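PDB 3QWX: cell death abnormality protein 2 from Caenorhabditis elegans, which acts as a Crk-family SH2-SH3 signalling adaptor that interacts with ced-5 and is required for cell-corpse engulfment and cell migration, with a role in gonadal distal tip cell migration. Local coordinates for residues K114-K126 and F137-T149. Residues are numbered along the deposited sequence; the frame is centred on the assembly and turned at random.
Sequences KKPIIEVVVGTFK and FEQGERLEILSKT
Val121 and Leu143 pair at the middle of two antiparallel strands, 119-123 and 142-147, of the first SH3 domain's beta barrel. Each backbone N bonds the other's O almost straight, at 174°. A classic beta bulge puts Ile118 and Glu119 opposite Ile145: Ile118 N bonds Ile145 O, and Ile145 N bonds Glu119 O. On the buried face Val121 CG1 lies 3.8 Å from Ile145 CG1, the two side chains crossing at about a right angle. Phe137 packs on this side, with Leu143 CD1 over one ring face, toward the rim, and ring atom CE2 3.6 Å from Gly123 CA. On the other face Arg142 runs extended from CG to NE, its CG trans to the backbone N (chi1 -180°). This lays the guanidinium against Val120, with CG1 3.6 Å above its plane. Arg142 NH1 makes a salt bridge to Glu144 OE2 at 3.1 Å, in the guanidinium plane, which should help fix the guanidinium's rotation. Glu144 OE1 forms a salt bridge to Arg157 of strand 153-157, and Ile117 CD1 packs 3.5 Å from Glu144 CD. Lys148 NZ makes a weak salt bridge to Glu119 OE2, at 3.3 Å, and Lys148 also makes a cation-pi contact with Trp154. From within the type II turn 138-141, Gln139 NE2 donates to Thr124 O at 2.6 Å, from above the carbonyl plane.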
loop_
_atom_site.group_PDB
_atom_site.type_symbol
_atom_site.label_atom_id
_atom_site.label_comp_id
_atom_site.label_asym_id
_atom_site.label_seq_id
_atom_site.Cartn_x
_atom_site.Cartn_y
_atom_site.Cartn_z
ATOM N N LYS A 114 -4.531 6.215 2.452
ATOM C CA LYS A 114 -3.349 7.033 2.722
ATOM C C LYS A 114 -3.348 7.429 4.193
ATOM O O LYS A 114 -4.352 7.932 4.711
ATOM C CB LYS A 114 -3.323 8.309 1.852
ATOM C CG LYS A 114 -3.265 8.064 0.346
ATOM C CD LYS A 114 -2.993 9.357 -0.425
ATOM C CE LYS A 114 -1.560 9.863 -0.202
ATOM N NZ LYS A 114 -1.292 11.225 -0.778
ATOM N N LYS A 115 -2.222 7.212 4.862
ATOM C CA LYS A 115 -2.067 7.671 6.236
ATOM C C LYS A 115 -1.996 9.188 6.274
ATOM O O LYS A 115 -1.463 9.803 5.352
ATOM C CB LYS A 115 -0.803 7.084 6.855
ATOM C CG LYS A 115 -0.765 5.560 6.865
ATOM C CD LYS A 115 0.496 5.063 7.538
ATOM C CE LYS A 115 0.608 3.544 7.466
ATOM N NZ LYS A 115 1.736 3.021 8.287
ATOM N N PRO A 116 -2.538 9.796 7.345
ATOM C CA PRO A 116 -2.514 11.251 7.555
ATOM C C PRO A 116 -1.089 11.760 7.794
ATOM O O PRO A 116 -0.227 11.017 8.262
ATOM C CB PRO A 116 -3.344 11.443 8.832
ATOM C CG PRO A 116 -4.063 10.145 9.049
ATOM C CD PRO A 116 -3.237 9.086 8.434
ATOM N N ILE A 117 -0.864 13.027 7.478
ATOM C CA ILE A 117 0.455 13.638 7.594
ATOM C C ILE A 117 0.630 14.220 8.992
ATOM O O ILE A 117 -0.182 15.032 9.439
ATOM C CB ILE A 117 0.628 14.753 6.546
ATOM C CG1 ILE A 117 0.395 14.189 5.131
ATOM C CG2 ILE A 117 1.993 15.434 6.700
ATOM C CD1 ILE A 117 0.054 15.245 4.070
ATOM N N ILE A 118 1.681 13.788 9.682
ATOM C CA ILE A 118 2.017 14.332 10.992
ATOM C C ILE A 118 2.732 15.671 10.834
ATOM O O ILE A 118 2.413 16.640 11.511
ATOM C CB ILE A 118 2.898 13.351 11.789
ATOM C CG1 ILE A 118 2.069 12.139 12.208
ATOM C CG2 ILE A 118 3.481 14.026 13.009
ATOM C CD1 ILE A 118 2.895 10.971 12.676
ATOM N N GLU A 119 3.712 15.723 9.939
ATOM C CA GLU A 119 4.337 17.000 9.618
ATOM C C GLU A 119 5.060 16.950 8.277
ATOM O O GLU A 119 5.331 15.868 7.749
ATOM C CB GLU A 119 5.289 17.441 10.733
ATOM C CG GLU A 119 6.413 16.476 11.020
ATOM C CD GLU A 119 7.307 16.963 12.154
ATOM O OE1 GLU A 119 6.810 17.716 13.022
ATOM O OE2 GLU A 119 8.505 16.598 12.171
ATOM N N VAL A 120 5.349 18.127 7.730
ATOM C CA VAL A 120 6.098 18.252 6.488
ATOM C C VAL A 120 7.539 18.642 6.799
ATOM O O VAL A 120 7.793 19.575 7.563
ATOM C CB VAL A 120 5.464 19.304 5.539
ATOM C CG1 VAL A 120 6.240 19.388 4.233
ATOM C CG2 VAL A 120 4.005 18.967 5.268
ATOM N N VAL A 121 8.481 17.916 6.206
ATOM C CA VAL A 121 9.894 18.127 6.472
ATOM C C VAL A 121 10.637 18.233 5.156
ATOM O O VAL A 121 10.104 17.874 4.105
ATOM C CB VAL A 121 10.502 16.956 7.291
ATOM C CG1 VAL A 121 9.836 16.843 8.657
ATOM C CG2 VAL A 121 10.378 15.636 6.518
ATOM N N VAL A 122 11.863 18.742 5.211
ATOM C CA VAL A 122 12.758 18.673 4.066
ATOM C C VAL A 122 14.054 17.986 4.473
ATOM O O VAL A 122 14.514 18.128 5.615
ATOM C CB VAL A 122 13.060 20.072 3.444
ATOM C CG1 VAL A 122 11.761 20.766 3.049
ATOM C CG2 VAL A 122 13.856 20.928 4.406
ATOM N N GLY A 123 14.632 17.241 3.533
ATOM C CA GLY A 123 15.887 16.550 3.761
ATOM C C GLY A 123 16.989 17.560 4.024
ATOM O O GLY A 123 17.159 18.510 3.264
ATOM N N THR A 124 17.726 17.374 5.111
ATOM C CA THR A 124 18.820 18.292 5.440
ATOM C C THR A 124 20.146 17.725 4.916
ATOM O O THR A 124 21.126 18.450 4.735
ATOM C CB THR A 124 18.920 18.561 6.950
ATOM O OG1 THR A 124 19.090 17.322 7.643
ATOM C CG2 THR A 124 17.666 19.253 7.459
ATOM N N PHE A 125 20.161 16.419 4.678
ATOM C CA PHE A 125 21.298 15.751 4.066
ATOM C C PHE A 125 20.746 14.706 3.101
ATOM O O PHE A 125 19.578 14.323 3.193
ATOM C CB PHE A 125 22.179 15.072 5.127
ATOM C CG PHE A 125 22.684 16.007 6.202
ATOM C CD1 PHE A 125 21.996 16.147 7.396
ATOM C CD2 PHE A 125 23.855 16.734 6.017
ATOM C CE1 PHE A 125 22.450 17.007 8.383
ATOM C CE2 PHE A 125 24.316 17.596 6.995
ATOM C CZ PHE A 125 23.611 17.734 8.182
ATOM N N LYS A 126 21.571 14.247 2.169
ATOM C CA LYS A 126 21.158 13.165 1.287
ATOM C C LYS A 126 21.133 11.839 2.058
ATOM O O LYS A 126 21.974 11.588 2.921
ATOM C CB LYS A 126 22.072 13.069 0.056
ATOM C CG LYS A 126 23.092 11.948 0.130
ATOM C CD LYS A 126 23.868 11.787 -1.172
ATOM C CE LYS A 126 25.233 11.156 -0.897
ATOM N NZ LYS A 126 26.086 11.042 -2.121
ATOM N N PHE A 137 16.334 9.624 -0.050
ATOM C CA PHE A 137 15.912 10.941 -0.496
ATOM C C PHE A 137 17.098 11.861 -0.730
ATOM O O PHE A 137 18.235 11.566 -0.324
ATOM C CB PHE A 137 14.908 11.580 0.479
ATOM C CG PHE A 137 15.413 11.710 1.888
ATOM C CD1 PHE A 137 15.186 10.703 2.814
ATOM C CD2 PHE A 137 16.082 12.850 2.298
ATOM C CE1 PHE A 137 15.639 10.817 4.112
ATOM C CE2 PHE A 137 16.550 12.974 3.601
ATOM C CZ PHE A 137 16.327 11.964 4.509
ATOM N N GLU A 138 16.818 12.982 -1.380
ATOM C CA GLU A 138 17.843 13.959 -1.732
ATOM C C GLU A 138 17.872 15.083 -0.694
ATOM O O GLU A 138 16.890 15.311 0.007
ATOM C CB GLU A 138 17.570 14.525 -3.132
ATOM C CG GLU A 138 17.715 13.501 -4.277
ATOM C CD GLU A 138 17.280 14.066 -5.617
ATOM O OE1 GLU A 138 17.641 15.220 -5.909
ATOM O OE2 GLU A 138 16.561 13.373 -6.372
ATOM N N GLN A 139 18.999 15.777 -0.579
ATOM C CA GLN A 139 19.048 16.924 0.308
ATOM C C GLN A 139 18.093 17.953 -0.268
ATOM O O GLN A 139 18.081 18.176 -1.474
ATOM C CB GLN A 139 20.449 17.520 0.375
ATOM C CG GLN A 139 20.531 18.760 1.256
ATOM C CD GLN A 139 21.948 19.266 1.383
ATOM O OE1 GLN A 139 22.569 19.642 0.389
ATOM N NE2 GLN A 139 22.478 19.263 2.608
ATOM N N GLY A 140 17.290 18.563 0.598
ATOM C CA GLY A 140 16.320 19.553 0.162
ATOM C C GLY A 140 14.993 18.957 -0.277
ATOM O O GLY A 140 14.066 19.693 -0.601
ATOM N N GLU A 141 14.886 17.629 -0.284
ATOM C CA GLU A 141 13.661 16.986 -0.760
ATOM C C GLU A 141 12.522 17.062 0.252
ATOM O O GLU A 141 12.718 16.807 1.440
ATOM C CB GLU A 141 13.913 15.530 -1.174
ATOM C CG GLU A 141 12.673 14.850 -1.775
ATOM C CD GLU A 141 12.960 13.461 -2.318
ATOM O OE1 GLU A 141 14.148 13.104 -2.488
ATOM O OE2 GLU A 141 11.992 12.711 -2.565
ATOM N N ARG A 142 11.328 17.395 -0.237
ATOM C CA ARG A 142 10.146 17.535 0.614
ATOM C C ARG A 142 9.527 16.174 0.923
ATOM O O ARG A 142 9.272 15.388 0.026
ATOM C CB ARG A 142 9.116 18.440 -0.074
ATOM C CG ARG A 142 7.831 18.668 0.720
ATOM C CD ARG A 142 6.763 19.357 -0.148
ATOM N NE ARG A 142 5.534 19.687 0.585
ATOM C CZ ARG A 142 4.567 18.820 0.886
ATOM N NH1 ARG A 142 4.676 17.540 0.548
ATOM N NH2 ARG A 142 3.481 19.235 1.537
ATOM N N LEU A 143 9.309 15.883 2.199
ATOM C CA LEU A 143 8.729 14.604 2.574
ATOM C C LEU A 143 7.600 14.836 3.553
ATOM O O LEU A 143 7.507 15.884 4.194
ATOM C CB LEU A 143 9.770 13.688 3.213
ATOM C CG LEU A 143 11.043 13.389 2.410
ATOM C CD1 LEU A 143 12.052 12.713 3.305
ATOM C CD2 LEU A 143 10.750 12.521 1.160
ATOM N N GLU A 144 6.742 13.841 3.653
ATOM C CA GLU A 144 5.632 13.878 4.587
ATOM C C GLU A 144 5.858 12.780 5.601
ATOM O O GLU A 144 6.010 11.611 5.246
ATOM C CB GLU A 144 4.304 13.684 3.840
ATOM C CG GLU A 144 3.892 14.937 3.075
ATOM C CD GLU A 144 2.800 14.683 2.032
ATOM O OE1 GLU A 144 2.349 13.534 1.914
ATOM O OE2 GLU A 144 2.417 15.640 1.323
ATOM N N ILE A 145 5.890 13.167 6.867
ATOM C CA ILE A 145 6.084 12.220 7.950
ATOM C C ILE A 145 4.752 11.617 8.383
ATOM O O ILE A 145 3.828 12.339 8.743
ATOM C CB ILE A 145 6.775 12.902 9.149
ATOM C CG1 ILE A 145 8.117 13.505 8.715
ATOM C CG2 ILE A 145 6.969 11.927 10.301
ATOM C CD1 ILE A 145 9.121 12.499 8.160
ATOM N N LEU A 146 4.677 10.289 8.362
ATOM C CA LEU A 146 3.447 9.564 8.668
ATOM C C LEU A 146 3.468 8.952 10.053
ATOM O O LEU A 146 2.421 8.620 10.613
ATOM C CB LEU A 146 3.240 8.424 7.664
ATOM C CG LEU A 146 2.693 8.685 6.259
ATOM C CD1 LEU A 146 2.696 10.141 5.877
ATOM C CD2 LEU A 146 3.433 7.845 5.251
ATOM N N SER A 147 4.659 8.762 10.598
ATOM C CA SER A 147 4.757 8.145 11.905
ATOM C C SER A 147 6.084 8.458 12.544
ATOM O O SER A 147 7.129 8.345 11.901
ATOM C CB SER A 147 4.588 6.630 11.809
ATOM O OG SER A 147 4.520 6.079 13.108
ATOM N N LYS A 148 6.041 8.867 13.807
ATOM C CA LYS A 148 7.269 9.019 14.578
ATOM C C LYS A 148 7.540 7.785 15.438
ATOM O O LYS A 148 7.510 7.838 16.666
ATOM C CB LYS A 148 7.237 10.309 15.387
ATOM C CG LYS A 148 7.354 11.523 14.494
ATOM C CD LYS A 148 7.407 12.815 15.281
ATOM C CE LYS A 148 7.672 13.983 14.341
ATOM N NZ LYS A 148 7.900 15.245 15.082
ATOM N N THR A 149 7.791 6.682 14.734
ATOM C CA THR A 149 8.118 5.367 15.282
ATOM C C THR A 149 8.932 5.426 16.574
ATOM O O THR A 149 8.488 5.000 17.646
ATOM C CB THR A 149 8.927 4.567 14.222
ATOM O OG1 THR A 149 8.529 4.975 12.903
ATOM C CG2 THR A 149 8.716 3.070 14.376
HETATM O O HOH W 1 -0.083 8.999 10.091
#